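Local coordinates for protein uridylate-specific endoribonuclease nsp11 (Prrsv 16244b, PDB 5EYI) that probably cleaves RNA at uridylates as a viral endoribonuclease, degrading the polyuridine tracts of replicating viral RNA and so blunting host double-stranded RNA sensing, at residues T103-E111 with C178-P186; L129-V137 with G143-Y152. The protein carries 1 engineered substitution. All blocks are in the same frame, centred on the assembly; numbering follows the deposited sequence.

Interaction 1 of 2, residues T103-E111 with C178-P186; sequences TVFSTGRIE and CTLTDVYLP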
ATOM      1  N   THR A 103     -16.094  -0.487   9.795  1.00 28.34           N
ATOM      2  CA  THR A 103     -14.870  -1.262  10.028  1.00 27.02           C
ATOM      3  C   THR A 103     -15.027  -2.701   9.570  1.00 25.45           C
ATOM      4  O   THR A 103     -16.139  -3.207   9.505  1.00 25.88           O
ATOM      5  CB  THR A 103     -14.458  -1.244  11.531  1.00 25.11           C
ATOM      6  OG1 THR A 103     -13.199  -1.904  11.701  1.00 23.72           O
ATOM      7  CG2 THR A 103     -15.484  -1.929  12.405  1.00 24.40           C
ATOM      8  N   VAL A 104     -13.909  -3.350   9.249  1.00 24.72           N
ATOM      9  CA  VAL A 104     -13.888  -4.807   9.155  1.00 24.88           C
ATOM     10  C   VAL A 104     -13.561  -5.363  10.541  1.00 22.13           C
ATOM     11  O   VAL A 104     -13.061  -4.640  11.417  1.00 20.06           O
ATOM     12  CB  VAL A 104     -12.943  -5.353   8.043  1.00 26.81           C
ATOM     13  CG1 VAL A 104     -13.278  -4.710   6.706  1.00 28.49           C
ATOM     14  CG2 VAL A 104     -11.475  -5.136   8.348  1.00 27.59           C
ATOM     15  N   PHE A 105     -13.855  -6.647  10.732  1.00 20.54           N
ATOM     16  CA  PHE A 105     -13.725  -7.282  12.038  1.00 19.82           C
ATOM     17  C   PHE A 105     -12.818  -8.495  11.998  1.00 19.00           C
ATOM     18  O   PHE A 105     -12.827  -9.256  11.038  1.00 19.64           O
ATOM     19  CB  PHE A 105     -15.111  -7.657  12.574  1.00 19.83           C
ATOM     20  CG  PHE A 105     -15.913  -6.471  13.029  1.00 20.05           C
ATOM     21  CD1 PHE A 105     -15.683  -5.909  14.273  1.00 20.00           C
ATOM     22  CD2 PHE A 105     -16.877  -5.904  12.207  1.00 20.08           C
ATOM     23  CE1 PHE A 105     -16.402  -4.803  14.694  1.00 20.62           C
ATOM     24  CE2 PHE A 105     -17.597  -4.797  12.622  1.00 20.04           C
ATOM     25  CZ  PHE A 105     -17.365  -4.248  13.866  1.00 20.36           C
ATOM     26  N   SER A 106     -12.030  -8.671  13.047  1.00 18.41           N
ATOM     27  CA  SER A 106     -11.321  -9.922  13.281  1.00 17.97           C
ATOM     28  C   SER A 106     -12.342 -11.008  13.584  1.00 17.81           C
ATOM     29  O   SER A 106     -13.394 -10.741  14.168  1.00 17.93           O
ATOM     30  CB  SER A 106     -10.355  -9.789  14.453  1.00 17.88           C
ATOM     31  OG  SER A 106      -9.290  -8.924  14.126  1.00 18.40           O
ATOM     32  N   THR A 107     -12.009 -12.239  13.221  1.00 17.68           N
ATOM     33  CA  THR A 107     -12.975 -13.342  13.213  1.00 17.67           C
ATOM     34  C   THR A 107     -12.971 -14.220  14.454  1.00 17.76           C
ATOM     35  O   THR A 107     -13.772 -15.151  14.542  1.00 18.66           O
ATOM     36  CB  THR A 107     -12.717 -14.238  12.000  1.00 17.50           C
ATOM     37  OG1 THR A 107     -11.354 -14.680  12.028  1.00 17.29           O
ATOM     38  CG2 THR A 107     -12.982 -13.469  10.728  1.00 17.65           C
ATOM     39  N   GLY A 108     -12.072 -13.950  15.399  1.00 17.92           N
ATOM     40  CA  GLY A 108     -11.920 -14.779  16.595  1.00 17.31           C
ATOM     41  C   GLY A 108     -10.990 -15.963  16.429  1.00 17.30           C
ATOM     42  O   GLY A 108     -10.741 -16.697  17.401  1.00 16.39           O
ATOM     43  N   ARG A 109     -10.446 -16.152  15.228  1.00 17.34           N
ATOM     44  CA  ARG A 109      -9.602 -17.325  14.957  1.00 18.04           C
ATOM     45  C   ARG A 109      -8.291 -17.305  15.731  1.00 19.05           C
ATOM     46  O   ARG A 109      -7.826 -18.357  16.210  1.00 18.55           O
ATOM     47  CB  ARG A 109      -9.323 -17.463  13.465  1.00 17.94           C
ATOM     48  CG  ARG A 109     -10.461 -18.148  12.745  1.00 17.99           C
ATOM     49  CD  ARG A 109     -10.181 -18.279  11.274  1.00 17.67           C
ATOM     50  NE  ARG A 109     -10.335 -17.018  10.569  1.00 17.58           N
ATOM     51  CZ  ARG A 109     -10.274 -16.888   9.246  1.00 17.54           C
ATOM     52  NH1 ARG A 109     -10.085 -17.964   8.479  1.00 17.32           N
ATOM     53  NH2 ARG A 109     -10.422 -15.688   8.693  1.00 16.92           N
ATOM     54  N   ILE A 110      -7.695 -16.123  15.844  1.00 19.51           N
ATOM     55  CA  ILE A 110      -6.488 -15.969  16.659  1.00 21.13           C
ATOM     56  C   ILE A 110      -6.756 -16.372  18.125  1.00 21.50           C
ATOM     57  O   ILE A 110      -5.997 -17.140  18.699  1.00 20.54           O
ATOM     58  CB  ILE A 110      -5.901 -14.541  16.540  1.00 21.54           C
ATOM     59  CG1 ILE A 110      -5.253 -14.366  15.162  1.00 21.85           C
ATOM     60  CG2 ILE A 110      -4.860 -14.270  17.620  1.00 22.01           C
ATOM     61  CD1 ILE A 110      -5.103 -12.922  14.736  1.00 22.56           C
ATOM     62  N   GLU A 111      -7.860 -15.902  18.701  1.00 22.73           N
ATOM     63  CA  GLU A 111      -8.121 -16.122  20.126  1.00 23.30           C
ATOM     64  C   GLU A 111      -8.372 -17.596  20.436  1.00 24.62           C
ATOM     65  O   GLU A 111      -7.904 -18.081  21.460  1.00 25.42           O
ATOM     66  CB  GLU A 111      -9.265 -15.250  20.650  1.00 23.31           C
ATOM     67  CG  GLU A 111      -8.900 -13.776  20.845  1.00 23.37           C
ATOM     68  CD  GLU A 111      -8.851 -12.982  19.544  1.00 24.14           C
ATOM     69  OE1 GLU A 111      -9.155 -13.543  18.462  1.00 22.94           O
ATOM     70  OE2 GLU A 111      -8.496 -11.787  19.604  1.00 24.42           O
ATOM     71  N   CYS A 178       6.642  -9.940  10.634  1.00 27.90           N
ATOM     72  CA  CYS A 178       5.623  -9.856   9.612  1.00 28.12           C
ATOM     73  C   CYS A 178       4.236  -9.731  10.256  1.00 24.81           C
ATOM     74  O   CYS A 178       3.964 -10.323  11.302  1.00 22.97           O
ATOM     75  CB  CYS A 178       5.772 -11.026   8.626  1.00 30.64           C
ATOM     76  SG  CYS A 178       4.515 -12.304   8.633  1.00 38.36           S
ATOM     77  N   THR A 179       3.388  -8.905   9.645  1.00 22.43           N
ATOM     78  CA  THR A 179       2.087  -8.578  10.201  1.00 21.20           C
ATOM     79  C   THR A 179       1.081  -9.620   9.783  1.00 20.58           C
ATOM     80  O   THR A 179       1.172 -10.183   8.699  1.00 20.26           O
ATOM     81  CB  THR A 179       1.583  -7.196   9.756  1.00 20.87           C
ATOM     82  OG1 THR A 179       1.578  -7.115   8.331  1.00 20.00           O
ATOM     83  CG2 THR A 179       2.453  -6.093  10.332  1.00 21.42           C
ATOM     84  N   LEU A 180       0.099  -9.847  10.638  1.00 19.96           N
ATOM     85  CA  LEU A 180      -0.848 -10.924  10.438  1.00 20.33           C
ATOM     86  C   LEU A 180      -2.205 -10.522  10.980  1.00 19.07           C
ATOM     87  O   LEU A 180      -2.279  -9.862  12.018  1.00 18.42           O
ATOM     88  CB  LEU A 180      -0.315 -12.154  11.167  1.00 21.80           C
ATOM     89  CG  LEU A 180      -1.103 -13.457  11.152  1.00 22.47           C
ATOM     90  CD1 LEU A 180      -0.112 -14.617  11.245  1.00 23.34           C
ATOM     91  CD2 LEU A 180      -2.147 -13.522  12.263  1.00 22.55           C
ATOM     92  N   THR A 181      -3.268 -10.909  10.273  1.00 18.04           N
ATOM     93  CA  THR A 181      -4.639 -10.773  10.775  1.00 18.19           C
ATOM     94  C   THR A 181      -5.386 -12.082  10.572  1.00 17.93           C
ATOM     95  O   THR A 181      -4.877 -12.989   9.919  1.00 17.07           O
ATOM     96  CB  THR A 181      -5.418  -9.646  10.063  1.00 18.34           C
ATOM     97  OG1 THR A 181      -5.773 -10.048   8.735  1.00 18.24           O
ATOM     98  CG2 THR A 181      -4.593  -8.377  10.000  1.00 18.85           C
ATOM     99  N   ASP A 182      -6.584 -12.166  11.148  1.00 18.38           N
ATOM    100  CA  ASP A 182      -7.515 -13.257  10.851  1.00 18.72           C
ATOM    101  C   ASP A 182      -8.821 -12.780  10.203  1.00 19.13           C
ATOM    102  O   ASP A 182      -9.860 -13.440  10.326  1.00 19.18           O
ATOM    103  CB  ASP A 182      -7.785 -14.097  12.100  1.00 18.96           C
ATOM    104  CG  ASP A 182      -8.570 -13.364  13.161  1.00 19.20           C
ATOM    105  OD1 ASP A 182      -9.070 -12.242  12.909  1.00 18.53           O
ATOM    106  OD2 ASP A 182      -8.698 -13.940  14.258  1.00 19.33           O
ATOM    107  N   VAL A 183      -8.765 -11.649   9.499  1.00 19.32           N
ATOM    108  CA  VAL A 183      -9.953 -11.127   8.837  1.00 19.98           C
ATOM    109  C   VAL A 183     -10.436 -12.100   7.756  1.00 19.25           C
ATOM    110  O   VAL A 183      -9.630 -12.780   7.112  1.00 19.39           O
ATOM    111  CB  VAL A 183      -9.738  -9.732   8.205  1.00 20.87           C
ATOM    112  CG1 VAL A 183      -9.265  -8.736   9.252  1.00 21.65           C
ATOM    113  CG2 VAL A 183      -8.767  -9.784   7.036  1.00 21.95           C
ATOM    114  N   TYR A 184     -11.748 -12.147   7.570  1.00 18.68           N
ATOM    115  CA  TYR A 184     -12.369 -12.911   6.497  1.00 19.14           C
ATOM    116  C   TYR A 184     -11.923 -12.335   5.157  1.00 19.03           C
ATOM    117  O   TYR A 184     -12.327 -11.232   4.805  1.00 19.11           O
ATOM    118  CB  TYR A 184     -13.891 -12.851   6.634  1.00 19.28           C
ATOM    119  CG  TYR A 184     -14.653 -13.668   5.620  1.00 19.85           C
ATOM    120  CD1 TYR A 184     -15.615 -13.082   4.800  1.00 20.34           C
ATOM    121  CD2 TYR A 184     -14.403 -15.026   5.467  1.00 20.24           C
ATOM    122  CE1 TYR A 184     -16.317 -13.833   3.866  1.00 20.72           C
ATOM    123  CE2 TYR A 184     -15.106 -15.785   4.539  1.00 20.82           C
ATOM    124  CZ  TYR A 184     -16.067 -15.185   3.750  1.00 20.46           C
ATOM    125  OH  TYR A 184     -16.752 -15.934   2.825  1.00 20.93           O
ATOM    126  N   LEU A 185     -11.068 -13.067   4.440  1.00 19.05           N
ATOM    127  CA  LEU A 185     -10.370 -12.520   3.265  1.00 20.52           C
ATOM    128  C   LEU A 185     -11.265 -11.939   2.151  1.00 21.32           C
ATOM    129  O   LEU A 185     -10.855 -10.980   1.473  1.00 20.86           O
ATOM    130  CB  LEU A 185      -9.395 -13.539   2.657  1.00 20.78           C
ATOM    131  CG  LEU A 185      -8.212 -14.023   3.515  1.00 20.89           C
ATOM    132  CD1 LEU A 185      -7.415 -15.066   2.748  1.00 21.32           C
ATOM    133  CD2 LEU A 185      -7.304 -12.867   3.896  1.00 21.32           C
ATOM    134  N   PRO A 186     -12.475 -12.499   1.953  1.00 22.21           N
ATOM    135  CA  PRO A 186     -13.360 -11.855   0.977  1.00 23.79           C
ATOM    136  C   PRO A 186     -13.767 -10.415   1.313  1.00 24.86           C
ATOM    137  O   PRO A 186     -14.061  -9.666   0.384  1.00 25.60           O
ATOM    138  CB  PRO A 186     -14.562 -12.804   0.912  1.00 23.23           C
ATOM    139  CG  PRO A 186     -13.948 -14.141   1.178  1.00 23.15           C
ATOM    140  CD  PRO A 186     -12.937 -13.862   2.266  1.00 22.70           C
TER
HETATM  141  O   HOH W   1     -13.428 -10.296   8.647  1.00 21.44           O
HETATM  142  O   HOH W   2      -7.054  -9.866  13.028  1.00 20.17           O
HETATM  143  O   HOH W   3      -9.495 -12.360  16.223  1.00 17.83           O
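At the amino end of helix 109-112, Asp182 of the loop that follows strand 173-180 meets the turn Ser106-Gly108 and the first turn of the helix, inside the NendoU part of the chain. The backbone N of Ile110 gives a nearly straight bond (172°) to Asp182 OD2 at 2.9 Å, using the anti lone pair of that oxygen. The other carboxylate oxygen, OD1, takes the N-H of Thr107 at 3.0 Å, which comes from above the carboxylate plane. Asp182 reaches both because its CG stands between its own backbone N and carbonyl carbon (chi1 68°). A water joins OD2 to Gly108 N and Glu111 OE1, bridging two acidic groups; Glu111 OE2 forms a salt bridge with Lys10.

The carbonyl of Asp182 is gripped as well. Thr107 OG1 donates to Asp182 O at 2.6 Å, and Arg109 NH2 reaches the same oxygen at 2.8 Å from the opposite face of the carbonyl plane. Arg109 bends at chi3 (-75°), and its NE donates to Thr107 OG1 in the guanidinium plane, which fixes the threonine hydroxyl and the arginine together; NH1 goes on to a salt bridge with Glu122. A small apolar patch flanks the polar centre, with Ile110 CD1 against Leu180 CD2 at 3.9 Å. Gly108, the N-cap, has a positive phi that would press a CB against Thr107 O, which calls for glycine. The N-H groups at the helix start would favour an anionic Asp182 and nearby Glu111 would oppose it; the shared water and Lys10 probably ease this, so Asp182 may well stay ionised although buried.

Interaction 2 of 2, residues L129-V137 with G143-Y152; sequences LPHAFIGDV and GGCHHVTSRY. With SO4 (sulfate ion), chain C.
Glycines let two backbones pack tightly beside the predicted active-site histidine His131: Gly143 meets its imidazole, Gly144 follows next to it, and on the far side of the pair Gly135 backs onto Cys145. A side chain would collide with the imidazole at Gly143 and with the sulfur at Gly135. The His131 ring lies alongside Gly143 and Gly144, its CG anti to the backbone N (chi1 -167°), with CE1 3.5 Å from Gly144 N and Gly143 O over one face.

Asp136 and Gly143 form a hydrogen-bonded antiparallel pair, in which Gly143 N gives to Asp136 O at 2.9 Å and Gly143 O accepts from Asp136 N. Farther along, His146 N donates to Ala132 O at 3.2 Å, placing the second histidine; its NE2 bonds to Glu195 of the second subunit and its ring meets Tyr221. Arg151 N donates to Ile134 O at 2.8 Å. Ser150 OG lies 2.6 Å from Phe133 O, with His147 O also within its range, inside the type I turn from His147 to Ser150.

Toward solvent, Arg151 runs extended beside Ile134, whose CG2 sits over one face of the guanidinium. A sulfate, probably from the crystallisation liquor, occupies its edge: NE donates to O3 at 3.0 Å and NH2 to O4. Tyr152 crosses Val137, with CZ 3.8 Å from CG2, and a water links its OH with Arg151 NH1 and Gly135 O. Short helix, the hairpin of strands 136-138 and 141-143 and returning loop together bring two histidines to one site, as in EndoU-type endoribonucleases, which combine such a pair with a catalytic lysine; the third predicted position here is the engineered Ala175.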
ATOM      1  N   LEU A 129      -4.065 -14.633  -4.316  1.00 28.99           N
ATOM      2  CA  LEU A 129      -2.834 -13.939  -3.936  1.00 29.12           C
ATOM      3  C   LEU A 129      -2.006 -14.846  -3.015  1.00 29.50           C
ATOM      4  O   LEU A 129      -1.891 -14.586  -1.813  1.00 27.99           O
ATOM      5  CB  LEU A 129      -3.155 -12.611  -3.231  1.00 30.10           C
ATOM      6  CG  LEU A 129      -3.151 -11.283  -3.976  1.00 31.90           C
ATOM      7  CD1 LEU A 129      -3.075 -10.168  -2.946  1.00 33.85           C
ATOM      8  CD2 LEU A 129      -2.000 -11.142  -4.962  1.00 32.04           C
ATOM      9  N   PRO A 130      -1.423 -15.925  -3.573  1.00 31.10           N
ATOM     10  CA  PRO A 130      -0.767 -16.920  -2.705  1.00 31.18           C
ATOM     11  C   PRO A 130       0.415 -16.362  -1.916  1.00 31.20           C
ATOM     12  O   PRO A 130       0.640 -16.782  -0.785  1.00 30.27           O
ATOM     13  CB  PRO A 130      -0.315 -18.011  -3.680  1.00 30.53           C
ATOM     14  CG  PRO A 130      -0.265 -17.356  -5.004  1.00 30.80           C
ATOM     15  CD  PRO A 130      -1.273 -16.249  -5.001  1.00 30.89           C
ATOM     16  N   HIS A 131       1.152 -15.420  -2.496  1.00 32.83           N
ATOM     17  CA  HIS A 131       2.255 -14.815  -1.778  1.00 34.81           C
ATOM     18  C   HIS A 131       1.712 -14.152  -0.524  1.00 34.84           C
ATOM     19  O   HIS A 131       2.107 -14.541   0.565  1.00 37.10           O
ATOM     20  CB  HIS A 131       3.032 -13.819  -2.621  1.00 36.55           C
ATOM     21  CG  HIS A 131       4.334 -13.414  -2.005  1.00 40.05           C
ATOM     22  ND1 HIS A 131       4.445 -12.380  -1.099  1.00 41.43           N
ATOM     23  CD2 HIS A 131       5.580 -13.919  -2.154  1.00 40.09           C
ATOM     24  CE1 HIS A 131       5.709 -12.255  -0.731  1.00 39.72           C
ATOM     25  NE2 HIS A 131       6.415 -13.184  -1.348  1.00 39.94           N
ATOM     26  N   ALA A 132       0.754 -13.235  -0.678  1.00 31.56           N
ATOM     27  CA  ALA A 132       0.111 -12.541   0.462  1.00 30.03           C
ATOM     28  C   ALA A 132      -0.399 -13.451   1.579  1.00 28.75           C
ATOM     29  O   ALA A 132      -0.098 -13.221   2.758  1.00 29.84           O
ATOM     30  CB  ALA A 132      -1.046 -11.675  -0.017  1.00 29.72           C
ATOM     31  N   PHE A 133      -1.171 -14.469   1.201  1.00 25.92           N
ATOM     32  CA  PHE A 133      -2.030 -15.196   2.139  1.00 24.72           C
ATOM     33  C   PHE A 133      -1.617 -16.632   2.480  1.00 24.57           C
ATOM     34  O   PHE A 133      -2.012 -17.148   3.530  1.00 24.19           O
ATOM     35  CB  PHE A 133      -3.481 -15.154   1.631  1.00 24.34           C
ATOM     36  CG  PHE A 133      -4.016 -13.752   1.421  1.00 23.78           C
ATOM     37  CD1 PHE A 133      -3.906 -12.785   2.422  1.00 23.65           C
ATOM     38  CD2 PHE A 133      -4.641 -13.398   0.225  1.00 23.89           C
ATOM     39  CE1 PHE A 133      -4.396 -11.502   2.231  1.00 23.45           C
ATOM     40  CE2 PHE A 133      -5.130 -12.118   0.030  1.00 23.45           C
ATOM     41  CZ  PHE A 133      -5.006 -11.167   1.034  1.00 23.67           C
ATOM     42  N   ILE A 134      -0.830 -17.274   1.618  1.00 24.90           N
ATOM     43  CA  ILE A 134      -0.332 -18.630   1.877  1.00 25.52           C
ATOM     44  C   ILE A 134       1.131 -18.584   2.366  1.00 26.71           C
ATOM     45  O   ILE A 134       1.477 -19.190   3.384  1.00 25.38           O
ATOM     46  CB  ILE A 134      -0.540 -19.531   0.637  1.00 25.53           C
ATOM     47  CG1 ILE A 134      -2.051 -19.671   0.360  1.00 25.90           C
ATOM     48  CG2 ILE A 134       0.100 -20.900   0.838  1.00 25.34           C
ATOM     49  CD1 ILE A 134      -2.404 -20.338  -0.960  1.00 25.92           C
ATOM     50  N   GLY A 135       1.964 -17.838   1.649  1.00 27.61           N
ATOM     51  CA  GLY A 135       3.367 -17.697   1.969  1.00 29.35           C
ATOM     52  C   GLY A 135       4.226 -18.572   1.086  1.00 31.01           C
ATOM     53  O   GLY A 135       3.787 -19.615   0.602  1.00 30.25           O
ATOM     54  N   ASP A 136       5.457 -18.135   0.879  1.00 33.10           N
ATOM     55  CA  ASP A 136       6.408 -18.883   0.071  1.00 35.75           C
ATOM     56  C   ASP A 136       7.824 -18.599   0.530  1.00 32.58           C
ATOM     57  O   ASP A 136       8.049 -17.696   1.333  1.00 31.44           O
ATOM     58  CB  ASP A 136       6.250 -18.502  -1.398  1.00 40.05           C
ATOM     59  CG  ASP A 136       6.729 -17.095  -1.686  1.00 44.42           C
ATOM     60  OD1 ASP A 136       6.708 -16.245  -0.768  1.00 49.91           O
ATOM     61  OD2 ASP A 136       7.139 -16.838  -2.834  1.00 51.64           O
ATOM     62  N   VAL A 137       8.766 -19.361  -0.012  1.00 31.25           N
ATOM     63  CA  VAL A 137      10.169 -19.264   0.357  1.00 31.99           C
ATOM     64  C   VAL A 137      11.002 -18.966  -0.885  1.00 34.04           C
ATOM     65  O   VAL A 137      10.857 -19.633  -1.907  1.00 35.20           O
ATOM     66  CB  VAL A 137      10.639 -20.567   1.031  1.00 30.51           C
ATOM     67  CG1 VAL A 137      12.155 -20.594   1.209  1.00 30.85           C
ATOM     68  CG2 VAL A 137       9.930 -20.736   2.366  1.00 30.20           C
ATOM     69  N   GLY A 143       8.383 -15.092   2.460  1.00 27.50           N
ATOM     70  CA  GLY A 143       7.548 -13.958   2.096  1.00 27.51           C
ATOM     71  C   GLY A 143       6.088 -14.288   2.331  1.00 26.35           C
ATOM     72  O   GLY A 143       5.685 -15.452   2.272  1.00 25.66           O
ATOM     73  N   GLY A 144       5.318 -13.257   2.645  1.00 26.28           N
ATOM     74  CA  GLY A 144       3.870 -13.297   2.561  1.00 27.99           C
ATOM     75  C   GLY A 144       3.076 -14.258   3.440  1.00 28.35           C
ATOM     76  O   GLY A 144       2.206 -14.982   2.960  1.00 32.30           O
ATOM     77  N   CYS A 145       3.322 -14.232   4.731  1.00 26.34           N
ATOM     78  CA  CYS A 145       2.550 -15.045   5.658  1.00 25.02           C
ATOM     79  C   CYS A 145       1.699 -14.128   6.500  1.00 23.57           C
ATOM     80  O   CYS A 145       1.887 -14.027   7.709  1.00 24.92           O
ATOM     81  CB  CYS A 145       3.505 -15.852   6.519  1.00 24.72           C
ATOM     82  SG  CYS A 145       4.444 -16.986   5.507  1.00 25.47           S
ATOM     83  N   HIS A 146       0.760 -13.450   5.852  1.00 22.05           N
ATOM     84  CA  HIS A 146       0.025 -12.368   6.501  1.00 20.59           C
ATOM     85  C   HIS A 146      -1.369 -12.746   6.998  1.00 20.03           C
ATOM     86  O   HIS A 146      -2.138 -11.874   7.388  1.00 19.73           O
ATOM     87  CB  HIS A 146      -0.021 -11.163   5.575  1.00 20.65           C
ATOM     88  CG  HIS A 146       1.329 -10.580   5.283  1.00 20.48           C
ATOM     89  ND1 HIS A 146       1.912 -10.657   4.040  1.00 20.67           N
ATOM     90  CD2 HIS A 146       2.207  -9.909   6.065  1.00 20.25           C
ATOM     91  CE1 HIS A 146       3.086 -10.054   4.066  1.00 20.49           C
ATOM     92  NE2 HIS A 146       3.291  -9.595   5.285  1.00 20.59           N
ATOM     93  N   HIS A 147      -1.683 -14.038   7.035  1.00 18.85           N
ATOM     94  CA  HIS A 147      -2.987 -14.482   7.495  1.00 18.16           C
ATOM     95  C   HIS A 147      -2.859 -15.629   8.489  1.00 17.65           C
ATOM     96  O   HIS A 147      -1.879 -16.369   8.480  1.00 16.84           O
ATOM     97  CB  HIS A 147      -3.870 -14.890   6.313  1.00 17.90           C
ATOM     98  CG  HIS A 147      -5.331 -14.862   6.626  1.00 17.55           C
ATOM     99  ND1 HIS A 147      -6.117 -15.992   6.626  1.00 18.07           N
ATOM    100  CD2 HIS A 147      -6.144 -13.841   6.981  1.00 18.12           C
ATOM    101  CE1 HIS A 147      -7.356 -15.671   6.955  1.00 18.03           C
ATOM    102  NE2 HIS A 147      -7.400 -14.370   7.179  1.00 18.16           N
ATOM    103  N   VAL A 148      -3.871 -15.756   9.340  1.00 17.10           N
ATOM    104  CA  VAL A 148      -3.931 -16.802  10.351  1.00 17.13           C
ATOM    105  C   VAL A 148      -3.931 -18.211   9.742  1.00 16.93           C
ATOM    106  O   VAL A 148      -3.593 -19.176  10.421  1.00 17.40           O
ATOM    107  CB  VAL A 148      -5.176 -16.619  11.253  1.00 17.08           C
ATOM    108  CG1 VAL A 148      -6.453 -16.989  10.503  1.00 17.25           C
ATOM    109  CG2 VAL A 148      -5.033 -17.416  12.547  1.00 17.03           C
ATOM    110  N   THR A 149      -4.322 -18.305   8.475  1.00 16.47           N
ATOM    111  CA  THR A 149      -4.293 -19.542   7.705  1.00 16.73           C
ATOM    112  C   THR A 149      -2.962 -19.781   6.951  1.00 16.53           C
ATOM    113  O   THR A 149      -2.802 -20.828   6.310  1.00 16.43           O
ATOM    114  CB  THR A 149      -5.461 -19.562   6.686  1.00 16.86           C
ATOM    115  OG1 THR A 149      -5.348 -18.456   5.777  1.00 17.08           O
ATOM    116  CG2 THR A 149      -6.808 -19.479   7.405  1.00 16.74           C
ATOM    117  N   SER A 150      -2.012 -18.846   7.039  1.00 16.31           N
ATOM    118  CA  SER A 150      -0.768 -18.929   6.268  1.00 16.57           C
ATOM    119  C   SER A 150       0.165 -20.033   6.758  1.00 17.26           C
ATOM    120  O   SER A 150       0.013 -20.582   7.850  1.00 16.81           O
ATOM    121  CB  SER A 150      -0.008 -17.596   6.284  1.00 16.21           C
ATOM    122  OG  SER A 150      -0.792 -16.539   5.761  1.00 16.36           O
ATOM    123  N   ARG A 151       1.144 -20.342   5.923  1.00 18.58           N
ATOM    124  CA  ARG A 151       2.221 -21.251   6.305  1.00 19.84           C
ATOM    125  C   ARG A 151       3.235 -20.563   7.209  1.00 19.26           C
ATOM    126  O   ARG A 151       3.213 -19.334   7.380  1.00 18.24           O
ATOM    127  CB  ARG A 151       2.931 -21.761   5.069  1.00 21.04           C
ATOM    128  CG  ARG A 151       2.087 -22.697   4.241  1.00 23.03           C
ATOM    129  CD  ARG A 151       2.774 -22.963   2.918  1.00 25.54           C
ATOM    130  NE  ARG A 151       2.042 -23.917   2.094  1.00 27.94           N
ATOM    131  CZ  ARG A 151       2.125 -23.998   0.760  1.00 30.44           C
ATOM    132  NH1 ARG A 151       2.913 -23.180   0.063  1.00 29.65           N
ATOM    133  NH2 ARG A 151       1.392 -24.904   0.110  1.00 32.56           N
ATOM    134  N   TYR A 152       4.102 -21.389   7.796  1.00 19.06           N
ATOM    135  CA  TYR A 152       5.303 -20.948   8.510  1.00 19.49           C
ATOM    136  C   TYR A 152       5.038 -20.162   9.819  1.00 18.97           C
ATOM    137  O   TYR A 152       5.949 -19.522  10.357  1.00 19.58           O
ATOM    138  CB  TYR A 152       6.209 -20.161   7.544  1.00 20.40           C
ATOM    139  CG  TYR A 152       6.394 -20.864   6.208  1.00 21.30           C
ATOM    140  CD1 TYR A 152       6.781 -22.203   6.151  1.00 21.96           C
ATOM    141  CD2 TYR A 152       6.156 -20.201   5.000  1.00 22.40           C
ATOM    142  CE1 TYR A 152       6.938 -22.857   4.939  1.00 22.54           C
ATOM    143  CE2 TYR A 152       6.305 -20.850   3.779  1.00 22.81           C
ATOM    144  CZ  TYR A 152       6.691 -22.178   3.759  1.00 23.07           C
ATOM    145  OH  TYR A 152       6.842 -22.838   2.567  1.00 24.16           O
TER
HETATM  146  S   SO4 C 301       0.058 -26.496   3.186  1.00 43.35           S
HETATM  147  O1  SO4 C 301      -0.854 -27.361   3.957  1.00 39.05           O
HETATM  148  O2  SO4 C 301       1.199 -27.274   2.653  1.00 46.20           O
HETATM  149  O3  SO4 C 301       0.522 -25.463   4.138  1.00 45.45           O
HETATM  150  O4  SO4 C 301      -0.564 -25.845   2.003  1.00 42.51           O
HETATM  151  O   HOH W   4      -4.243 -18.845   3.369  1.00 17.11           O
HETATM  152  O   HOH W   5       5.254 -22.150   0.484  1.00 38.49           O

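Interaction 1 is buried, its centre about 5 Å from the centre of the chain, whereas interaction 2 is partly buried, about 18 Å from it, and carries the two predicted catalytic histidines. Both belong to the NendoU part, and residues 129-137 and 143-152 fall in sequence between the two segments of interaction 1. The contacts touch directly: His147 NE2 probably bonds to Val183 O at 2.7 Å, and Val148 N to Thr181 O at 3.0 Å, so the loop 143-152 rests on the chain that carries Asp182. Their chemistry differs with place. Interaction 1 centres on one buried carboxylate and its own carbonyl, while interaction 2 relies on main-chain bonds and glycines, with Arg151 and its sulfate on the exposed side.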